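Local coordinates for protein putative decarboxylase involved in desferrioxamine biosynthesis (Erwinia amylovora, PDB 5O5C) that probably decarboxylates lysine, using pyridoxal 5'-phosphate as cofactor, to supply the diamine for biosynthesis of the siderophore desferrioxamine, at residues 163-168 against 374-379; 321-326 against 339-344; 130-135 against 381-386; 173-178 against 223-228. All coordinates share one frame; numbering follows the deposited sequence.

Following the chain from its N terminus, the loop at 130-135 opens the widest circuit, which closes only when 381-386 comes back to it in interaction 3. Nested inside is interaction 1, where strand 163-167 is joined by the irregular run 374-379. Within that circuit lie two shorter ones in series: interaction 4 closes between helix 170-189 and the end of helix 218-225 before interaction 2 opens and pairs strands 323-327 and 339-343. No circuit crosses another. Interactions 1 and 2 share the central sheet, helix 170-189 packs on it from interaction 4, and interactions 1, 3 and 4 all reach the second subunit.

Interaction 1 (163-168 against 374-379); sequences DGIFTS and NKSIQT. With PLP (pyridoxal-5'-phosphate), chain G.
Lys375 and Asp163 form a salt bridge at the start of strand 163-167, their side chains crossing at about a right angle. Lys375 NZ reaches Asp163 OD1 at 3.0 Å on the syn side of the carboxylate, though 32° out of its plane, and OD2 accepts a weaker bond. The lysine chain is bent at chi3 (-70°), which turns its ammonium group over the strand, where NZ also donates to Gly164 O at 3.0 Å, nearly along the C=O axis. Asp163 OD1 is gripped a second time by its neighbour, Gly164 N, at 2.7 Å and from the same face of the carboxylate. Gln146 binds OD1 as well.

The second polar group is built round a bridging water. This water donates to Phe166 O (2.7 Å) and to Gln378 OE1 (2.7 Å), and accepts from Ser376 OG at a short distance. Ser376 OG in turn receives Gln378 N at 3.1 Å, forming an ST turn, while Gln172 also donates to Gln378 OE1.

Between the two polar groups, Ile165 lies over the backbone of 374-379, CG2 at 3.6 Å from Lys375 O and CG1 near Ser376 CB.

Beyond the turn, Thr379 sits against the phosphate of a pyridoxal phosphate that is also bound by Thr380 and by Thr171, Thr273 and His329 of the second subunit.

The lysine's charge is probably balanced by the carboxylate, and the water links Phe166 O to Ser376 and Gln378, which probably helps to place the chain running on to the intersubunit cofactor site.

Interaction 2 (321-326 against 339-344); sequences ADSVTV and GAFFVR
Val324 and Phe342 face each other as a hydrogen-bonded antiparallel pair, with Phe342 N to Val324 O at 2.7 Å and Val324 N to Phe342 O at 2.8 Å. Val326 and Ala340 repeat the pattern two residues on, and past the other end of the ladder Arg344 N donates to Asp322 O at 2.6 Å.

Side chains alternate between the two faces of the sheet. On one, Phe342 has CG beside its backbone N (chi1 -63°), which lays the ring along the neighbouring strand: CE1 meets Val326 CG2 at 3.7 Å, while Val324 O lies at the ring edge, in its plane. On the other, Phe341 takes a different rotamer, CG trans to N (chi1 175°); its CE1 is 3.7 Å from Ser323 CB, and Thr325 CG2 approaches its edge. Arg344 stretches out from CG to NE, bringing NH1 into a weak bond with Ala321 O (3.3 Å).

Further out, helix 140-156 covers Phe342, and helix 170-189 covers Ser323, Thr325 and Phe341. Strand 294-299 flanks 323-326 on its far edge, and there Ser323 OG bonds to Trp294 and His296.

The connection between the two strands carries His329 and Lys330 of the cofactor pocket, and the side chain of Thr325 is about 5 Å from the bound cofactor. This is one of two antiparallel joins made by strand 339-343, which runs against the others in the seven-stranded sheet of fold-type I pyridoxal-phosphate enzymes.

Interaction 3 (130-135 against 381-386); sequences SSVDTW and RRFDAL
Val132 sits astride Arg381 and Phe383, each of its methyl groups serving one of them. Its CG2 lies over one face of the Arg381 guanidinium, 3.0 Å above the plane and displaced toward the rim, with NH2 only 3.1 Å away, a tight approach. A bend at chi3 (88°) folds the arginine back so that its flat end passes across the valine, and a salt bridge from NH2 to Glu145 holds it there. Val132 CG1 points to the other partner, 3.8 Å from Phe383 CB.

The backbones are joined by Val132 N to Arg381 O at 2.8 Å. Ser131 carries its OG anti to the backbone N (chi1 179°), where it accepts a weak bond from Arg381 N (3.3 Å). A water links Ser130 O to Phe383 N.

Phe383 centres an inverse gamma turn, and one face of its ring is covered by Leu386 CB. Tyr94 of the second subunit meets this ring edge-to-face and also bonds to Ser130 OG. Arg382, turned away from the loop, pairs with Glu122.

Such a buried seam belongs to the dimer interface around the cofactor site: Ser131 packs on Thr380, which binds the pyridoxal phosphate held largely by the second subunit.

Interaction 4 (173-178 against 223-228); sequences SNLMAM and MAILGL
Met178 and Met223 mark the closest backbone approach, 7.1 Å between their CA atoms, where helix 170-189 passes the last turn of helix 218-225, a turn that ends in a Schellman motif with Gly227 at positive phi (83°). Both helices belong to the cofactor-binding domain of this fold-type I enzyme, and between 173-178 and 223-228 the contact is made by apolar side chains, with no hydrogen bond across.

Leu226, next to the terminating glycine, fits between Leu175 and Met178, which lie one turn apart. Its CD1 reaches Met178 CB at 3.5 Å, while its CG lies 4.0 Å from Leu175 CD1. With chi1 at 171° Leu175 turns CG away from its own backbone N, which sends CD1 across to Leu226 and, more loosely, to Ile225 CG2 at 4.4 Å.

Just outside the contact, Arg182 binds Leu226 O, and Arg182 of the second subunit donates hydrogen bonds to the carbonyls of Ala224 and Ile225. One residue before Leu175, Asn174 touches the cofactor and bonds to His296, Ser218 and Asp298.

The two methionines both rest on Val209 of strand 207-212. They are coiled alike, with all three torsions near -60°, and cross at about a right angle, bringing Met178 CE 3.2 Å from Met223 SD, a very close approach whose exact length is doubtful.

Interaction 1 (163-168 against 374-379)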
loop_
_atom_site.group_PDB
_atom_site.type_symbol
_atom_site.label_atom_id
_atom_site.label_comp_id
_atom_site.label_asym_id
_atom_site.label_seq_id
_atom_site.Cartn_x
_atom_site.Cartn_y
_atom_site.Cartn_z
ATOM N N ASP B 163 16.514 -4.944 11.341
ATOM C CA ASP B 163 15.070 -4.717 11.489
ATOM C C ASP B 163 14.363 -4.599 10.138
ATOM O O ASP B 163 15.009 -4.563 9.072
ATOM C CB ASP B 163 14.863 -3.441 12.288
ATOM C CG ASP B 163 13.503 -3.359 12.988
ATOM O OD1 ASP B 163 12.599 -4.194 12.807
ATOM O OD2 ASP B 163 13.336 -2.390 13.734
ATOM N N GLY B 164 13.041 -4.505 10.170
ATOM C CA GLY B 164 12.282 -4.246 8.926
ATOM C C GLY B 164 10.870 -3.784 9.120
ATOM O O GLY B 164 10.436 -3.550 10.232
ATOM N N ILE B 165 10.135 -3.689 8.025
ATOM C CA ILE B 165 8.808 -3.136 8.062
ATOM C C ILE B 165 7.975 -3.724 6.917
ATOM O O ILE B 165 8.501 -4.105 5.893
ATOM C CB ILE B 165 8.915 -1.603 8.002
ATOM C CG1 ILE B 165 7.558 -0.954 7.961
ATOM C CG2 ILE B 165 9.732 -1.150 6.820
ATOM C CD1 ILE B 165 6.888 -0.898 9.286
ATOM N N PHE B 166 6.673 -3.833 7.120
ATOM C CA PHE B 166 5.812 -4.240 6.053
ATOM C C PHE B 166 5.441 -2.975 5.240
ATOM O O PHE B 166 5.088 -1.918 5.792
ATOM C CB PHE B 166 4.605 -4.965 6.581
ATOM C CG PHE B 166 4.803 -6.444 6.790
ATOM C CD1 PHE B 166 5.364 -6.933 7.960
ATOM C CD2 PHE B 166 4.335 -7.369 5.840
ATOM C CE1 PHE B 166 5.546 -8.301 8.156
ATOM C CE2 PHE B 166 4.503 -8.745 6.034
ATOM C CZ PHE B 166 5.089 -9.209 7.193
ATOM N N THR B 167 5.474 -3.132 3.926
ATOM C CA THR B 167 5.105 -2.106 2.960
ATOM C C THR B 167 4.055 -2.614 2.018
ATOM O O THR B 167 3.678 -3.754 2.112
ATOM C CB THR B 167 6.277 -1.836 2.055
ATOM O OG1 THR B 167 6.545 -3.037 1.348
ATOM C CG2 THR B 167 7.477 -1.450 2.867
ATOM N N SER B 168 3.670 -1.799 1.021
ATOM C CA SER B 168 2.628 -2.186 0.093
ATOM C C SER B 168 3.068 -3.278 -0.798
ATOM O O SER B 168 2.245 -3.997 -1.366
ATOM C CB SER B 168 2.146 -1.025 -0.765
ATOM O OG SER B 168 3.120 -0.297 -1.439
ATOM N N ASN B 374 7.604 4.886 12.725
ATOM C CA ASN B 374 8.954 5.451 12.726
ATOM C C ASN B 374 9.906 4.823 11.682
ATOM O O ASN B 374 10.860 5.470 11.286
ATOM C CB ASN B 374 9.540 5.452 14.143
ATOM C CG ASN B 374 8.664 6.241 15.128
ATOM O OD1 ASN B 374 8.161 5.675 16.096
ATOM N ND2 ASN B 374 8.423 7.515 14.847
ATOM N N LYS B 375 9.607 3.618 11.198
ATOM C CA LYS B 375 10.382 2.923 10.155
ATOM C C LYS B 375 9.744 2.886 8.736
ATOM O O LYS B 375 10.250 2.229 7.812
ATOM C CB LYS B 375 10.625 1.459 10.571
ATOM C CG LYS B 375 11.094 1.235 12.007
ATOM C CD LYS B 375 11.303 -0.229 12.381
ATOM C CE LYS B 375 10.017 -1.009 12.489
ATOM N NZ LYS B 375 10.173 -2.373 13.028
ATOM N N SER B 376 8.657 3.595 8.556
ATOM C CA SER B 376 7.779 3.438 7.391
ATOM C C SER B 376 7.751 4.723 6.649
ATOM O O SER B 376 7.988 5.769 7.262
ATOM C CB SER B 376 6.374 3.077 7.877
ATOM O OG SER B 376 5.477 2.755 6.820
ATOM N N ILE B 377 7.500 4.647 5.333
ATOM C CA ILE B 377 7.170 5.774 4.501
ATOM C C ILE B 377 5.657 5.878 4.218
ATOM O O ILE B 377 5.218 6.750 3.444
ATOM C CB ILE B 377 8.012 5.873 3.166
ATOM C CG1 ILE B 377 7.909 4.632 2.337
ATOM C CG2 ILE B 377 9.468 6.256 3.432
ATOM C CD1 ILE B 377 7.837 4.910 0.873
ATOM N N GLN B 378 4.865 5.008 4.841
ATOM C CA GLN B 378 3.416 5.162 4.907
ATOM C C GLN B 378 3.037 5.705 6.297
ATOM O O GLN B 378 3.835 5.656 7.256
ATOM C CB GLN B 378 2.745 3.789 4.720
ATOM C CG GLN B 378 3.012 3.079 3.382
ATOM C CD GLN B 378 2.524 1.628 3.338
ATOM O OE1 GLN B 378 3.227 0.713 3.709
ATOM N NE2 GLN B 378 1.346 1.428 2.844
ATOM N N THR B 379 1.787 6.145 6.407
ATOM C CA THR B 379 1.190 6.440 7.666
ATOM C C THR B 379 0.194 5.326 8.060
ATOM O O THR B 379 0.597 4.270 8.476
ATOM C CB THR B 379 0.643 7.885 7.700
ATOM O OG1 THR B 379 1.624 8.818 7.192
ATOM C CG2 THR B 379 0.354 8.292 9.183
HETATM N N1 PLP G . -3.573 14.245 5.235
HETATM C C2 PLP G . -4.465 14.415 6.245
HETATM C C2A PLP G . -5.242 15.688 6.395
HETATM C C3 PLP G . -4.727 13.328 7.195
HETATM O O3 PLP G . -5.623 13.528 8.204
HETATM C C4 PLP G . -3.956 12.071 7.021
HETATM C C4A PLP G . -4.164 10.917 7.930
HETATM C C5 PLP G . -2.996 12.009 5.878
HETATM C C6 PLP G . -2.872 13.113 5.029
HETATM C C5A PLP G . -2.192 10.746 5.621
HETATM O O4P PLP G . -3.067 9.698 5.186
HETATM P P PLP G . -2.815 8.152 5.580
HETATM O O1P PLP G . -4.046 7.480 5.005
HETATM O O2P PLP G . -1.531 7.828 4.851
HETATM O O3P PLP G . -2.752 8.099 7.072
HETATM O O HOH W 1 5.384 0.767 5.341
#

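Interaction 2 (321-326 against 339-344)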
loop_
_atom_site.group_PDB
_atom_site.type_symbol
_atom_site.label_atom_id
_atom_site.label_comp_id
_atom_site.label_asym_id
_atom_site.label_seq_id
_atom_site.Cartn_x
_atom_site.Cartn_y
_atom_site.Cartn_z
ATOM N N ALA B 321 23.840 -8.574 2.695
ATOM C CA ALA B 321 23.164 -7.349 2.213
ATOM C C ALA B 321 23.090 -6.191 3.247
ATOM O O ALA B 321 23.090 -6.411 4.423
ATOM C CB ALA B 321 21.772 -7.722 1.749
ATOM N N ASP B 322 23.022 -4.955 2.778
ATOM C CA ASP B 322 22.677 -3.828 3.654
ATOM C C ASP B 322 21.155 -3.712 3.788
ATOM O O ASP B 322 20.656 -3.404 4.917
ATOM C CB ASP B 322 23.328 -2.547 3.152
ATOM C CG ASP B 322 24.815 -2.622 3.243
ATOM O OD1 ASP B 322 25.272 -2.687 4.378
ATOM O OD2 ASP B 322 25.495 -2.703 2.201
ATOM N N SER B 323 20.446 -3.978 2.669
ATOM C CA SER B 323 18.965 -4.194 2.653
ATOM C C SER B 323 18.460 -5.327 1.800
ATOM O O SER B 323 19.154 -5.797 0.909
ATOM C CB SER B 323 18.225 -2.965 2.156
ATOM O OG SER B 323 18.766 -2.518 0.924
ATOM N N VAL B 324 17.215 -5.730 2.074
ATOM C CA VAL B 324 16.583 -6.848 1.395
ATOM C C VAL B 324 15.098 -6.544 1.206
ATOM O O VAL B 324 14.396 -6.120 2.186
ATOM C CB VAL B 324 16.687 -8.212 2.136
ATOM C CG1 VAL B 324 16.141 -9.336 1.259
ATOM C CG2 VAL B 324 18.090 -8.573 2.538
ATOM N N THR B 325 14.622 -6.744 -0.010
ATOM C CA THR B 325 13.198 -6.688 -0.275
ATOM C C THR B 325 12.639 -8.096 -0.482
ATOM O O THR B 325 13.208 -8.907 -1.208
ATOM C CB THR B 325 12.830 -5.857 -1.508
ATOM O OG1 THR B 325 13.315 -6.530 -2.681
ATOM C CG2 THR B 325 13.362 -4.607 -1.461
ATOM N N VAL B 326 11.468 -8.315 0.074
ATOM C CA VAL B 326 10.829 -9.625 0.134
ATOM C C VAL B 326 9.336 -9.501 -0.208
ATOM O O VAL B 326 8.676 -8.685 0.436
ATOM C CB VAL B 326 10.944 -10.138 1.588
ATOM C CG1 VAL B 326 10.108 -11.369 1.800
ATOM C CG2 VAL B 326 12.383 -10.422 1.939
ATOM N N GLY B 339 4.191 -7.803 1.833
ATOM C CA GLY B 339 5.547 -7.631 1.477
ATOM C C GLY B 339 6.200 -6.742 2.473
ATOM O O GLY B 339 5.531 -6.028 3.217
ATOM N N ALA B 340 7.504 -6.849 2.507
ATOM C CA ALA B 340 8.310 -6.225 3.532
ATOM C C ALA B 340 9.705 -5.891 3.073
ATOM O O ALA B 340 10.229 -6.493 2.099
ATOM C CB ALA B 340 8.373 -7.126 4.764
ATOM N N PHE B 341 10.271 -4.906 3.785
ATOM C CA PHE B 341 11.609 -4.335 3.539
ATOM C C PHE B 341 12.496 -4.528 4.772
ATOM O O PHE B 341 12.076 -4.242 5.877
ATOM C CB PHE B 341 11.457 -2.855 3.258
ATOM C CG PHE B 341 12.741 -2.151 3.118
ATOM C CD1 PHE B 341 13.540 -2.403 2.045
ATOM C CD2 PHE B 341 13.197 -1.296 4.111
ATOM C CE1 PHE B 341 14.768 -1.816 1.916
ATOM C CE2 PHE B 341 14.419 -0.660 3.972
ATOM C CZ PHE B 341 15.218 -0.949 2.883
ATOM N N PHE B 342 13.728 -4.985 4.576
ATOM C CA PHE B 342 14.627 -5.306 5.655
ATOM C C PHE B 342 15.927 -4.549 5.545
ATOM O O PHE B 342 16.446 -4.439 4.457
ATOM C CB PHE B 342 14.914 -6.783 5.677
ATOM C CG PHE B 342 13.707 -7.589 5.942
ATOM C CD1 PHE B 342 12.864 -7.923 4.914
ATOM C CD2 PHE B 342 13.359 -7.924 7.236
ATOM C CE1 PHE B 342 11.725 -8.603 5.149
ATOM C CE2 PHE B 342 12.188 -8.586 7.478
ATOM C CZ PHE B 342 11.366 -8.926 6.440
ATOM N N VAL B 343 16.449 -4.088 6.692
ATOM C CA VAL B 343 17.776 -3.454 6.784
ATOM C C VAL B 343 18.784 -4.209 7.704
ATOM O O VAL B 343 18.407 -4.817 8.679
ATOM C CB VAL B 343 17.675 -2.018 7.248
ATOM C CG1 VAL B 343 17.060 -1.154 6.152
ATOM C CG2 VAL B 343 16.921 -1.875 8.564
ATOM N N ARG B 344 20.062 -4.140 7.377
ATOM C CA ARG B 344 21.095 -4.767 8.179
ATOM C C ARG B 344 21.221 -4.014 9.530
ATOM O O ARG B 344 21.354 -4.630 10.552
ATOM C CB ARG B 344 22.410 -4.716 7.418
ATOM C CG ARG B 344 23.545 -5.426 8.076
ATOM C CD ARG B 344 24.814 -5.459 7.225
ATOM N NE ARG B 344 25.608 -6.506 7.813
ATOM C CZ ARG B 344 25.906 -7.679 7.282
ATOM N NH1 ARG B 344 25.481 -8.005 6.088
ATOM N NH2 ARG B 344 26.608 -8.559 7.965
#

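Interaction 3 (130-135 against 381-386)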
loop_
_atom_site.group_PDB
_atom_site.type_symbol
_atom_site.label_atom_id
_atom_site.label_comp_id
_atom_site.label_asym_id
_atom_site.label_seq_id
_atom_site.Cartn_x
_atom_site.Cartn_y
_atom_site.Cartn_z
ATOM N N SER B 130 -7.430 -2.960 12.293
ATOM C CA SER B 130 -6.298 -2.321 12.984
ATOM C C SER B 130 -5.389 -1.556 12.008
ATOM O O SER B 130 -5.124 -2.024 10.930
ATOM C CB SER B 130 -5.452 -3.334 13.733
ATOM O OG SER B 130 -6.171 -3.839 14.819
ATOM N N SER B 131 -4.939 -0.378 12.392
ATOM C CA SER B 131 -3.823 0.324 11.709
ATOM C C SER B 131 -2.504 0.163 12.457
ATOM O O SER B 131 -2.368 0.674 13.581
ATOM C CB SER B 131 -4.140 1.814 11.591
ATOM O OG SER B 131 -3.066 2.508 10.959
ATOM N N VAL B 132 -1.518 -0.500 11.845
ATOM C CA VAL B 132 -0.281 -0.891 12.536
ATOM C C VAL B 132 0.865 0.124 12.465
ATOM O O VAL B 132 2.008 -0.215 12.749
ATOM C CB VAL B 132 0.242 -2.266 12.087
ATOM C CG1 VAL B 132 -0.846 -3.314 12.202
ATOM C CG2 VAL B 132 0.790 -2.243 10.672
ATOM N N ASP B 133 0.548 1.367 12.111
ATOM C CA ASP B 133 1.478 2.454 12.234
ATOM C C ASP B 133 1.786 2.793 13.696
ATOM O O ASP B 133 2.936 3.070 14.009
ATOM C CB ASP B 133 1.046 3.670 11.428
ATOM C CG ASP B 133 -0.296 4.194 11.809
ATOM O OD1 ASP B 133 -1.164 3.386 12.204
ATOM O OD2 ASP B 133 -0.485 5.415 11.724
ATOM N N THR B 134 0.795 2.697 14.584
ATOM C CA THR B 134 1.024 3.001 15.982
ATOM C C THR B 134 0.466 1.973 16.925
ATOM O O THR B 134 -0.514 1.278 16.661
ATOM C CB THR B 134 0.445 4.391 16.410
ATOM O OG1 THR B 134 -0.978 4.370 16.263
ATOM C CG2 THR B 134 1.017 5.511 15.601
ATOM N N TRP B 135 1.060 1.911 18.090
ATOM C CA TRP B 135 0.573 0.953 19.097
ATOM C C TRP B 135 -0.902 1.274 19.471
ATOM O O TRP B 135 -1.768 0.354 19.586
ATOM C CB TRP B 135 1.498 0.889 20.293
ATOM C CG TRP B 135 0.837 0.459 21.506
ATOM C CD1 TRP B 135 0.175 1.256 22.401
ATOM C CD2 TRP B 135 0.721 -0.852 21.976
ATOM N NE1 TRP B 135 -0.334 0.515 23.387
ATOM C CE2 TRP B 135 -0.008 -0.793 23.163
ATOM C CE3 TRP B 135 1.238 -2.079 21.553
ATOM C CZ2 TRP B 135 -0.279 -1.903 23.905
ATOM C CZ3 TRP B 135 0.957 -3.134 22.239
ATOM C CH2 TRP B 135 0.206 -3.069 23.435
ATOM N N ARG B 381 -1.673 2.107 7.972
ATOM C CA ARG B 381 -1.235 0.874 7.365
ATOM C C ARG B 381 -1.972 -0.329 7.950
ATOM O O ARG B 381 -2.110 -0.438 9.130
ATOM C CB ARG B 381 0.259 0.724 7.525
ATOM C CG ARG B 381 0.881 -0.311 6.619
ATOM C CD ARG B 381 2.396 -0.317 6.819
ATOM N NE ARG B 381 2.809 -1.223 7.903
ATOM C CZ ARG B 381 3.383 -0.868 9.042
ATOM N NH1 ARG B 381 3.598 0.411 9.365
ATOM N NH2 ARG B 381 3.719 -1.808 9.903
ATOM N N ARG B 382 -2.404 -1.215 7.082
ATOM C CA ARG B 382 -3.214 -2.362 7.418
ATOM C C ARG B 382 -2.350 -3.514 7.925
ATOM O O ARG B 382 -1.157 -3.557 7.714
ATOM C CB ARG B 382 -4.086 -2.748 6.211
ATOM C CG ARG B 382 -3.395 -3.522 5.090
ATOM C CD ARG B 382 -4.233 -3.638 3.850
ATOM N NE ARG B 382 -5.453 -4.354 4.082
ATOM C CZ ARG B 382 -5.729 -5.628 3.774
ATOM N NH1 ARG B 382 -4.873 -6.430 3.156
ATOM N NH2 ARG B 382 -6.932 -6.103 4.103
ATOM N N PHE B 383 -2.952 -4.407 8.668
ATOM C CA PHE B 383 -2.243 -5.469 9.406
ATOM C C PHE B 383 -1.891 -6.669 8.503
ATOM O O PHE B 383 -2.312 -7.815 8.710
ATOM C CB PHE B 383 -3.124 -5.862 10.563
ATOM C CG PHE B 383 -2.530 -6.823 11.561
ATOM C CD1 PHE B 383 -1.176 -7.115 11.644
ATOM C CD2 PHE B 383 -3.399 -7.440 12.456
ATOM C CE1 PHE B 383 -0.704 -8.026 12.578
ATOM C CE2 PHE B 383 -2.924 -8.339 13.392
ATOM C CZ PHE B 383 -1.581 -8.630 13.450
ATOM N N ASP B 384 -1.068 -6.388 7.502
ATOM C CA ASP B 384 -0.705 -7.409 6.500
ATOM C C ASP B 384 0.048 -8.584 7.116
ATOM O O ASP B 384 -0.068 -9.756 6.698
ATOM C CB ASP B 384 0.058 -6.762 5.374
ATOM C CG ASP B 384 -0.857 -6.194 4.273
ATOM O OD1 ASP B 384 -2.016 -6.709 4.127
ATOM O OD2 ASP B 384 -0.416 -5.238 3.557
ATOM N N ALA B 385 0.803 -8.277 8.154
ATOM C CA ALA B 385 1.527 -9.298 8.880
ATOM C C ALA B 385 0.653 -10.417 9.440
ATOM O O ALA B 385 1.157 -11.538 9.594
ATOM C CB ALA B 385 2.364 -8.667 9.993
ATOM N N LEU B 386 -0.648 -10.187 9.659
ATOM C CA LEU B 386 -1.528 -11.263 10.181
ATOM C C LEU B 386 -1.583 -12.465 9.262
ATOM O O LEU B 386 -1.825 -13.595 9.750
ATOM C CB LEU B 386 -2.916 -10.801 10.495
ATOM C CG LEU B 386 -3.902 -11.741 11.170
ATOM C CD1 LEU B 386 -3.457 -12.154 12.549
ATOM C CD2 LEU B 386 -5.269 -11.085 11.213
HETATM O O HOH W 2 -5.791 -3.950 9.456
#

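Interaction 4 (173-178 against 223-228)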
loop_
_atom_site.group_PDB
_atom_site.type_symbol
_atom_site.label_atom_id
_atom_site.label_comp_id
_atom_site.label_asym_id
_atom_site.label_seq_id
_atom_site.Cartn_x
_atom_site.Cartn_y
_atom_site.Cartn_z
ATOM N N SER B 173 9.229 -1.193 -1.174
ATOM C CA SER B 173 10.466 -1.684 -0.513
ATOM C C SER B 173 11.754 -1.245 -1.261
ATOM O O SER B 173 12.749 -0.770 -0.610
ATOM C CB SER B 173 10.373 -3.188 -0.369
ATOM O OG SER B 173 9.127 -3.501 0.302
ATOM N N ASN B 174 11.715 -1.344 -2.599
ATOM C CA ASN B 174 12.835 -0.909 -3.451
ATOM C C ASN B 174 13.019 0.581 -3.382
ATOM O O ASN B 174 14.144 1.043 -3.409
ATOM C CB ASN B 174 12.730 -1.367 -4.901
ATOM C CG ASN B 174 13.070 -2.839 -5.088
ATOM O OD1 ASN B 174 13.678 -3.471 -4.212
ATOM N ND2 ASN B 174 12.712 -3.383 -6.241
ATOM N N LEU B 175 11.931 1.334 -3.236
ATOM C CA LEU B 175 12.077 2.778 -3.032
ATOM C C LEU B 175 12.803 3.055 -1.717
ATOM O O LEU B 175 13.754 3.880 -1.688
ATOM C CB LEU B 175 10.751 3.500 -3.085
ATOM C CG LEU B 175 10.744 4.979 -2.684
ATOM C CD1 LEU B 175 11.712 5.756 -3.531
ATOM C CD2 LEU B 175 9.326 5.514 -2.827
ATOM N N MET B 176 12.427 2.322 -0.672
ATOM C CA MET B 176 13.000 2.590 0.645
ATOM C C MET B 176 14.472 2.241 0.604
ATOM O O MET B 176 15.286 2.973 1.182
ATOM C CB MET B 176 12.303 1.800 1.761
ATOM C CG MET B 176 10.880 2.184 2.043
ATOM S SD MET B 176 10.348 1.149 3.415
ATOM C CE MET B 176 8.633 1.599 3.645
ATOM N N ALA B 177 14.811 1.173 -0.130
ATOM C CA ALA B 177 16.220 0.749 -0.312
ATOM C C ALA B 177 17.121 1.792 -0.983
ATOM O O ALA B 177 18.258 2.069 -0.496
ATOM C CB ALA B 177 16.330 -0.589 -1.031
ATOM N N MET B 178 16.637 2.401 -2.064
ATOM C CA MET B 178 17.433 3.416 -2.722
ATOM C C MET B 178 17.421 4.736 -1.905
ATOM O O MET B 178 18.376 5.504 -1.961
ATOM C CB MET B 178 16.958 3.629 -4.151
ATOM C CG MET B 178 17.005 2.379 -5.031
ATOM S SD MET B 178 18.631 1.607 -5.083
ATOM C CE MET B 178 19.644 2.806 -5.762
ATOM N N MET B 223 14.706 5.830 -8.429
ATOM C CA MET B 223 15.714 6.896 -8.627
ATOM C C MET B 223 15.121 8.108 -9.310
ATOM O O MET B 223 15.589 9.222 -9.047
ATOM C CB MET B 223 16.909 6.436 -9.440
ATOM C CG MET B 223 17.663 5.238 -8.991
ATOM S SD MET B 223 18.172 5.158 -7.295
ATOM C CE MET B 223 19.331 6.484 -7.275
ATOM N N ALA B 224 14.060 7.940 -10.122
ATOM C CA ALA B 224 13.273 9.117 -10.589
ATOM C C ALA B 224 12.647 9.898 -9.485
ATOM O O ALA B 224 12.770 11.137 -9.397
ATOM C CB ALA B 224 12.234 8.746 -11.586
ATOM N N ILE B 225 11.962 9.162 -8.617
ATOM C CA ILE B 225 11.343 9.756 -7.498
ATOM C C ILE B 225 12.369 10.459 -6.564
ATOM O O ILE B 225 12.122 11.556 -6.076
ATOM C CB ILE B 225 10.514 8.700 -6.766
ATOM C CG1 ILE B 225 9.340 8.254 -7.642
ATOM C CG2 ILE B 225 9.938 9.238 -5.477
ATOM C CD1 ILE B 225 8.761 6.964 -7.123
ATOM N N LEU B 226 13.523 9.829 -6.349
ATOM C CA LEU B 226 14.504 10.367 -5.467
ATOM C C LEU B 226 15.251 11.551 -6.023
ATOM O O LEU B 226 16.162 12.015 -5.389
ATOM C CB LEU B 226 15.491 9.279 -5.034
ATOM C CG LEU B 226 14.884 8.159 -4.215
ATOM C CD1 LEU B 226 15.670 6.889 -4.238
ATOM C CD2 LEU B 226 14.648 8.609 -2.802
ATOM N N GLY B 227 14.924 12.027 -7.216
ATOM C CA GLY B 227 15.553 13.205 -7.732
ATOM C C GLY B 227 16.881 13.015 -8.398
ATOM O O GLY B 227 17.566 13.998 -8.644
ATOM N N LEU B 228 17.248 11.753 -8.675
ATOM C CA LEU B 228 18.478 11.421 -9.376
ATOM C C LEU B 228 18.277 10.945 -10.821
ATOM O O LEU B 228 19.181 11.046 -11.646
ATOM C CB LEU B 228 19.250 10.376 -8.590
ATOM C CG LEU B 228 19.585 10.752 -7.168
ATOM C CD1 LEU B 228 20.098 9.509 -6.479
ATOM C CD2 LEU B 228 20.603 11.874 -7.139
#